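Haloacid dehalogenase (Pseudomonas aeruginosa, PDB 3UMC) probably hydrolyses the carbon-halogen bond of L-2-haloacids, releasing halide and leaving 2-hydroxyacids. Local coordinates at residues Y172-R184 against N200-K212. Numbering follows the deposited sequence.
Sequences YKPDPQVYLGACR and NYDLKAARALGLK
A first torsion of -153° lays the carboxylate of Asp-202 beside its own carbonyl carbon and carries it across to Lys-173 and Tyr-179, whose own first torsions set CG anti to the carbonyl carbon. The two carboxylate oxygens divide these donors between them. Tyr-179 OH donates to Asp-202 OD1 at 2.6 Å, nearly along the C-O axis, with ring and carboxylate planes 55° apart. Lys-173, its chain bent at chi3, brings NZ to 2.7 Å from Asp-202 OD2, on the syn side but 31° out of the carboxylate plane, making a salt bridge; NZ also forms one with Asp-28 and a hydrogen bond to Leu-141 O. Tyrosine suits its place because its long ring spans the gap between the helices: one face lies over the backbone at Ala-206, and Leu-209 CD1 comes obliquely to 3.6 Å from Tyr-179 CD2. Small Ala-205 lets the loop in close, its CB 3.6 Å from Pro-174 CB, while the cis-peptide proline also meets the edge of the Tyr-201 ring. Beyond Leu-209, a Schellman motif with Gly-210 at positive phi turns the chain so that Leu-211 CD2 packs 4.0 Å from Cys-183 SG. Lys-173 between Asp-28, after the first strand, and Asp-202 probably matches the HAD active site.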
ATOM      1  N   TYR A 172     -16.932   4.812   1.102  1.00 20.51           N
ATOM      2  CA  TYR A 172     -16.336   6.118   1.355  1.00 20.18           C
ATOM      3  C   TYR A 172     -16.468   6.432   2.827  1.00 19.67           C
ATOM      4  O   TYR A 172     -17.459   6.052   3.470  1.00 20.75           O
ATOM      5  CB  TYR A 172     -17.012   7.235   0.548  1.00 20.44           C
ATOM      6  CG  TYR A 172     -16.667   7.144  -0.914  1.00 23.84           C
ATOM      7  CD1 TYR A 172     -15.382   7.443  -1.333  1.00 18.49           C
ATOM      8  CD2 TYR A 172     -17.591   6.677  -1.869  1.00 21.68           C
ATOM      9  CE1 TYR A 172     -15.034   7.352  -2.613  1.00 19.40           C
ATOM     10  CE2 TYR A 172     -17.212   6.571  -3.201  1.00 22.16           C
ATOM     11  CZ  TYR A 172     -15.937   6.918  -3.549  1.00 19.17           C
ATOM     12  OH  TYR A 172     -15.460   6.855  -4.813  1.00 18.10           O
ATOM     13  N   LYS A 173     -15.475   7.142   3.359  1.00 17.72           N
ATOM     14  CA  LYS A 173     -15.501   7.583   4.746  1.00 16.56           C
ATOM     15  C   LYS A 173     -16.723   8.486   4.850  1.00 16.66           C
ATOM     16  O   LYS A 173     -17.088   9.113   3.867  1.00 14.38           O
ATOM     17  CB  LYS A 173     -14.255   8.387   5.084  1.00 15.86           C
ATOM     18  CG  LYS A 173     -12.959   7.610   5.013  1.00 16.74           C
ATOM     19  CD  LYS A 173     -11.738   8.350   5.645  1.00 17.34           C
ATOM     20  CE  LYS A 173     -11.310   9.529   4.821  1.00 16.90           C
ATOM     21  NZ  LYS A 173     -10.149  10.252   5.416  1.00 16.50           N
ATOM     22  N   PRO A 174     -17.352   8.565   6.018  1.00 16.21           N
ATOM     23  CA  PRO A 174     -17.058   7.908   7.225  1.00 17.52           C
ATOM     24  C   PRO A 174     -17.789   6.526   7.410  1.00 18.01           C
ATOM     25  O   PRO A 174     -18.012   6.139   8.529  1.00 18.54           O
ATOM     26  CB  PRO A 174     -17.558   8.917   8.257  1.00 17.66           C
ATOM     27  CG  PRO A 174     -18.928   9.360   7.612  1.00 17.71           C
ATOM     28  CD  PRO A 174     -18.498   9.499   6.168  1.00 18.65           C
ATOM     29  N   ASP A 175     -18.090   5.765   6.355  1.00 18.76           N
ATOM     30  CA  ASP A 175     -18.617   4.415   6.586  1.00 18.86           C
ATOM     31  C   ASP A 175     -17.596   3.713   7.447  1.00 19.34           C
ATOM     32  O   ASP A 175     -16.360   3.857   7.235  1.00 20.42           O
ATOM     33  CB  ASP A 175     -18.795   3.635   5.296  1.00 19.15           C
ATOM     34  CG  ASP A 175     -19.906   4.179   4.437  1.00 20.15           C
ATOM     35  OD1 ASP A 175     -20.645   5.047   4.973  1.00 22.97           O
ATOM     36  OD2 ASP A 175     -20.020   3.780   3.219  1.00 25.86           O
ATOM     37  N   PRO A 176     -18.069   2.972   8.425  1.00 18.44           N
ATOM     38  CA  PRO A 176     -17.209   2.315   9.347  1.00 17.12           C
ATOM     39  C   PRO A 176     -16.314   1.245   8.716  1.00 17.33           C
ATOM     40  O   PRO A 176     -15.273   0.901   9.287  1.00 16.55           O
ATOM     41  CB  PRO A 176     -18.156   1.697  10.353  1.00 18.17           C
ATOM     42  CG  PRO A 176     -19.483   1.841   9.819  1.00 20.26           C
ATOM     43  CD  PRO A 176     -19.496   2.845   8.750  1.00 19.13           C
ATOM     44  N   GLN A 177     -16.724   0.706   7.580  1.00 16.24           N
ATOM     45  CA  GLN A 177     -15.963  -0.290   6.878  1.00 16.76           C
ATOM     46  C   GLN A 177     -14.541   0.179   6.510  1.00 15.80           C
ATOM     47  O   GLN A 177     -13.622  -0.646   6.410  1.00 17.31           O
ATOM     48  CB  GLN A 177     -16.737  -0.731   5.638  1.00 15.98           C
ATOM     49  CG  GLN A 177     -17.966  -1.629   5.994  1.00 18.76           C
ATOM     50  CD  GLN A 177     -19.253  -0.837   6.231  1.00 21.64           C
ATOM     51  OE1 GLN A 177     -19.223   0.394   6.392  1.00 18.69           O
ATOM     52  NE2 GLN A 177     -20.431  -1.538   6.145  1.00 21.63           N
ATOM     53  N   VAL A 178     -14.370   1.484   6.321  1.00 15.36           N
ATOM     54  CA  VAL A 178     -13.085   2.046   5.906  1.00 14.27           C
ATOM     55  C   VAL A 178     -12.083   1.908   7.040  1.00 13.93           C
ATOM     56  O   VAL A 178     -11.027   1.286   6.893  1.00 14.62           O
ATOM     57  CB  VAL A 178     -13.204   3.512   5.428  1.00 14.41           C
ATOM     58  CG1 VAL A 178     -11.763   4.086   5.094  1.00 12.33           C
ATOM     59  CG2 VAL A 178     -14.156   3.596   4.155  1.00 14.69           C
ATOM     60  N   TYR A 179     -12.454   2.423   8.201  1.00 13.89           N
ATOM     61  CA  TYR A 179     -11.600   2.390   9.385  1.00 14.05           C
ATOM     62  C   TYR A 179     -11.350   0.987   9.795  1.00 14.80           C
ATOM     63  O   TYR A 179     -10.192   0.609  10.148  1.00 16.11           O
ATOM     64  CB  TYR A 179     -12.199   3.197  10.530  1.00 13.03           C
ATOM     65  CG  TYR A 179     -12.707   4.541  10.115  1.00 15.51           C
ATOM     66  CD1 TYR A 179     -11.824   5.615   9.949  1.00 13.81           C
ATOM     67  CD2 TYR A 179     -14.076   4.737   9.777  1.00 13.08           C
ATOM     68  CE1 TYR A 179     -12.274   6.848   9.503  1.00 12.86           C
ATOM     69  CE2 TYR A 179     -14.522   5.956   9.364  1.00 16.29           C
ATOM     70  CZ  TYR A 179     -13.617   7.040   9.259  1.00 15.69           C
ATOM     71  OH  TYR A 179     -14.049   8.267   8.792  1.00 17.70           O
ATOM     72  N   LEU A 180     -12.405   0.176   9.770  1.00 14.16           N
ATOM     73  CA  LEU A 180     -12.268  -1.188  10.240  1.00 15.15           C
ATOM     74  C   LEU A 180     -11.448  -1.969   9.259  1.00 14.34           C
ATOM     75  O   LEU A 180     -10.657  -2.785   9.661  1.00 15.93           O
ATOM     76  CB  LEU A 180     -13.657  -1.880  10.425  1.00 16.17           C
ATOM     77  CG  LEU A 180     -14.602  -1.283  11.445  1.00 15.99           C
ATOM     78  CD1 LEU A 180     -16.078  -1.845  11.235  1.00 15.44           C
ATOM     79  CD2 LEU A 180     -14.068  -1.484  12.804  1.00 16.87           C
ATOM     80  N   GLY A 181     -11.667  -1.770   7.959  1.00 14.87           N
ATOM     81  CA  GLY A 181     -10.847  -2.459   6.966  1.00 13.92           C
ATOM     82  C   GLY A 181      -9.347  -2.120   7.066  1.00 14.72           C
ATOM     83  O   GLY A 181      -8.485  -3.008   6.976  1.00 14.70           O
ATOM     84  N   ALA A 182      -9.045  -0.850   7.310  1.00 14.33           N
ATOM     85  CA  ALA A 182      -7.649  -0.397   7.450  1.00 14.06           C
ATOM     86  C   ALA A 182      -6.991  -1.171   8.566  1.00 14.49           C
ATOM     87  O   ALA A 182      -5.898  -1.693   8.371  1.00 13.48           O
ATOM     88  CB  ALA A 182      -7.586   1.018   7.758  1.00 12.50           C
ATOM     89  N   CYS A 183      -7.663  -1.242   9.716  1.00 13.91           N
ATOM     90  CA  CYS A 183      -7.107  -1.932  10.870  1.00 15.83           C
ATOM     91  C   CYS A 183      -6.973  -3.404  10.636  1.00 16.51           C
ATOM     92  O   CYS A 183      -6.000  -4.015  11.069  1.00 17.12           O
ATOM     93  CB  CYS A 183      -7.925  -1.717  12.134  1.00 16.83           C
ATOM     94  SG  CYS A 183      -8.059   0.096  12.675  1.00 20.50           S
ATOM     95  N   ARG A 184      -7.916  -3.963   9.890  1.00 16.63           N
ATOM     96  CA  ARG A 184      -7.875  -5.391   9.532  1.00 17.88           C
ATOM     97  C   ARG A 184      -6.641  -5.614   8.654  1.00 17.01           C
ATOM     98  O   ARG A 184      -5.864  -6.510   8.890  1.00 17.54           O
ATOM     99  CB  ARG A 184      -9.194  -5.801   8.802  1.00 17.12           C
ATOM    100  CG  ARG A 184      -9.044  -7.046   7.922  1.00 23.49           C
ATOM    101  CD  ARG A 184     -10.381  -7.609   7.450  1.00 23.95           C
ATOM    102  NE  ARG A 184     -11.057  -6.653   6.615  1.00 26.61           N
ATOM    103  CZ  ARG A 184     -10.765  -6.440   5.341  1.00 27.92           C
ATOM    104  NH1 ARG A 184      -9.780  -7.106   4.792  1.00 28.61           N
ATOM    105  NH2 ARG A 184     -11.441  -5.534   4.629  1.00 29.28           N
ATOM    106  N   ASN A 200     -12.984  17.240  11.562  1.00  9.52           N
ATOM    107  CA  ASN A 200     -13.549  16.631  12.775  1.00 10.92           C
ATOM    108  C   ASN A 200     -14.488  15.463  12.470  1.00 13.43           C
ATOM    109  O   ASN A 200     -14.553  14.580  13.301  1.00 12.63           O
ATOM    110  CB  ASN A 200     -14.326  17.658  13.611  1.00 11.36           C
ATOM    111  CG  ASN A 200     -13.391  18.614  14.378  1.00  8.49           C
ATOM    112  OD1 ASN A 200     -12.888  18.307  15.457  1.00 10.97           O
ATOM    113  ND2 ASN A 200     -13.195  19.790  13.823  1.00 12.54           N
ATOM    114  N   TYR A 201     -15.201  15.473  11.307  1.00 14.23           N
ATOM    115  CA  TYR A 201     -16.154  14.413  10.998  1.00 15.45           C
ATOM    116  C   TYR A 201     -15.430  13.068  10.892  1.00 15.24           C
ATOM    117  O   TYR A 201     -15.944  12.040  11.271  1.00 14.39           O
ATOM    118  CB  TYR A 201     -16.963  14.689   9.695  1.00 15.41           C
ATOM    119  CG  TYR A 201     -16.258  14.118   8.501  1.00 16.85           C
ATOM    120  CD1 TYR A 201     -16.482  12.803   8.119  1.00 17.73           C
ATOM    121  CD2 TYR A 201     -15.254  14.857   7.815  1.00 19.96           C
ATOM    122  CE1 TYR A 201     -15.758  12.228   7.039  1.00 20.55           C
ATOM    123  CE2 TYR A 201     -14.555  14.307   6.738  1.00 18.41           C
ATOM    124  CZ  TYR A 201     -14.806  12.988   6.361  1.00 22.65           C
ATOM    125  OH  TYR A 201     -14.118  12.386   5.323  1.00 26.24           O
ATOM    126  N   ASP A 202     -14.200  13.098  10.400  1.00 14.36           N
ATOM    127  CA  ASP A 202     -13.394  11.900  10.209  1.00 13.88           C
ATOM    128  C   ASP A 202     -12.918  11.314  11.517  1.00 13.98           C
ATOM    129  O   ASP A 202     -12.897  10.083  11.747  1.00 12.78           O
ATOM    130  CB  ASP A 202     -12.175  12.290   9.337  1.00 15.83           C
ATOM    131  CG  ASP A 202     -11.599  11.122   8.524  1.00 17.40           C
ATOM    132  OD1 ASP A 202     -12.130   9.992   8.527  1.00 16.39           O
ATOM    133  OD2 ASP A 202     -10.571  11.370   7.876  1.00 19.15           O
ATOM    134  N   LEU A 203     -12.496  12.228  12.391  1.00 14.02           N
ATOM    135  CA  LEU A 203     -11.984  11.883  13.681  1.00 14.14           C
ATOM    136  C   LEU A 203     -13.159  11.334  14.566  1.00 13.37           C
ATOM    137  O   LEU A 203     -12.985  10.452  15.382  1.00 11.42           O
ATOM    138  CB  LEU A 203     -11.357  13.123  14.271  1.00 12.92           C
ATOM    139  CG  LEU A 203     -10.071  13.635  13.597  1.00 15.02           C
ATOM    140  CD1 LEU A 203      -9.621  14.828  14.386  1.00  8.35           C
ATOM    141  CD2 LEU A 203      -8.935  12.554  13.623  1.00  9.06           C
ATOM    142  N   LYS A 204     -14.325  11.904  14.400  1.00 14.46           N
ATOM    143  CA  LYS A 204     -15.507  11.501  15.186  1.00 15.95           C
ATOM    144  C   LYS A 204     -15.866  10.048  14.838  1.00 15.87           C
ATOM    145  O   LYS A 204     -16.071   9.203  15.739  1.00 15.09           O
ATOM    146  CB  LYS A 204     -16.638  12.487  14.901  1.00 17.64           C
ATOM    147  CG  LYS A 204     -18.028  12.172  15.601  1.00 21.81           C
ATOM    148  CD  LYS A 204     -19.143  12.884  14.888  1.00 27.05           C
ATOM    149  CE  LYS A 204     -20.559  12.551  15.451  1.00 32.63           C
ATOM    150  NZ  LYS A 204     -20.640  11.281  16.297  1.00 32.78           N
ATOM    151  N   ALA A 205     -15.885   9.737  13.533  1.00 16.35           N
ATOM    152  CA  ALA A 205     -16.161   8.357  13.098  1.00 16.41           C
ATOM    153  C   ALA A 205     -15.095   7.359  13.588  1.00 16.79           C
ATOM    154  O   ALA A 205     -15.439   6.308  14.070  1.00 17.26           O
ATOM    155  CB  ALA A 205     -16.339   8.287  11.585  1.00 15.84           C
ATOM    156  N   ALA A 206     -13.800   7.716  13.526  1.00 15.42           N
ATOM    157  CA  ALA A 206     -12.685   6.859  13.986  1.00 14.01           C
ATOM    158  C   ALA A 206     -12.757   6.599  15.487  1.00 13.81           C
ATOM    159  O   ALA A 206     -12.522   5.470  15.978  1.00 11.80           O
ATOM    160  CB  ALA A 206     -11.273   7.527  13.607  1.00 12.74           C
ATOM    161  N   ARG A 207     -12.976   7.667  16.250  1.00 15.22           N
ATOM    162  CA  ARG A 207     -13.120   7.519  17.721  1.00 16.05           C
ATOM    163  C   ARG A 207     -14.235   6.529  18.116  1.00 15.88           C
ATOM    164  O   ARG A 207     -14.062   5.723  19.015  1.00 16.24           O
ATOM    165  CB  ARG A 207     -13.437   8.833  18.416  1.00 15.18           C
ATOM    166  CG  ARG A 207     -13.551   8.732  19.921  1.00 15.95           C
ATOM    167  CD  ARG A 207     -13.480  10.093  20.569  1.00 19.31           C
ATOM    168  NE  ARG A 207     -12.093  10.399  20.979  1.00 19.88           N
ATOM    169  CZ  ARG A 207     -11.738  11.452  21.708  1.00 17.44           C
ATOM    170  NH1 ARG A 207     -12.603  12.389  22.013  1.00 18.53           N
ATOM    171  NH2 ARG A 207     -10.499  11.561  22.118  1.00 18.40           N
ATOM    172  N   ALA A 208     -15.374   6.630  17.474  1.00 16.84           N
ATOM    173  CA  ALA A 208     -16.500   5.729  17.796  1.00 17.65           C
ATOM    174  C   ALA A 208     -16.155   4.257  17.518  1.00 19.44           C
ATOM    175  O   ALA A 208     -16.794   3.399  18.052  1.00 19.72           O
ATOM    176  CB  ALA A 208     -17.705   6.137  17.038  1.00 16.72           C
ATOM    177  N   LEU A 209     -15.135   3.967  16.697  1.00 19.02           N
ATOM    178  CA  LEU A 209     -14.764   2.605  16.416  1.00 18.84           C
ATOM    179  C   LEU A 209     -13.549   2.181  17.214  1.00 18.08           C
ATOM    180  O   LEU A 209     -13.003   1.119  16.996  1.00 18.47           O
ATOM    181  CB  LEU A 209     -14.521   2.421  14.926  1.00 19.04           C
ATOM    182  CG  LEU A 209     -15.722   2.741  14.017  1.00 19.53           C
ATOM    183  CD1 LEU A 209     -15.328   2.899  12.557  1.00 17.28           C
ATOM    184  CD2 LEU A 209     -16.808   1.610  14.111  1.00 16.42           C
ATOM    185  N   GLY A 210     -13.137   2.997  18.167  1.00 18.07           N
ATOM    186  CA  GLY A 210     -12.062   2.651  19.097  1.00 17.16           C
ATOM    187  C   GLY A 210     -10.686   3.222  18.654  1.00 16.89           C
ATOM    188  O   GLY A 210      -9.671   2.985  19.296  1.00 16.66           O
ATOM    189  N   LEU A 211     -10.625   3.951  17.550  1.00 15.94           N
ATOM    190  CA  LEU A 211      -9.314   4.526  17.117  1.00 13.92           C
ATOM    191  C   LEU A 211      -8.856   5.734  17.962  1.00 13.33           C
ATOM    192  O   LEU A 211      -9.628   6.499  18.460  1.00 12.40           O
ATOM    193  CB  LEU A 211      -9.311   4.864  15.609  1.00 13.09           C
ATOM    194  CG  LEU A 211      -9.191   3.679  14.647  1.00 10.63           C
ATOM    195  CD1 LEU A 211     -10.606   3.045  14.360  1.00 10.54           C
ATOM    196  CD2 LEU A 211      -8.574   4.041  13.281  1.00 10.49           C
ATOM    197  N   LYS A 212      -7.548   5.890  18.113  1.00 14.36           N
ATOM    198  CA  LYS A 212      -6.965   7.119  18.657  1.00 13.16           C
ATOM    199  C   LYS A 212      -7.095   8.203  17.564  1.00 12.39           C
ATOM    200  O   LYS A 212      -7.268   7.867  16.359  1.00 11.92           O
ATOM    201  CB  LYS A 212      -5.528   6.876  19.037  1.00 15.14           C
ATOM    202  CG  LYS A 212      -5.250   5.783  20.127  1.00 16.40           C
ATOM    203  CD  LYS A 212      -6.073   6.031  21.367  1.00 25.02           C
ATOM    204  CE  LYS A 212      -5.562   5.137  22.544  1.00 30.81           C
ATOM    205  NZ  LYS A 212      -5.916   3.695  22.347  1.00 27.75           N
TER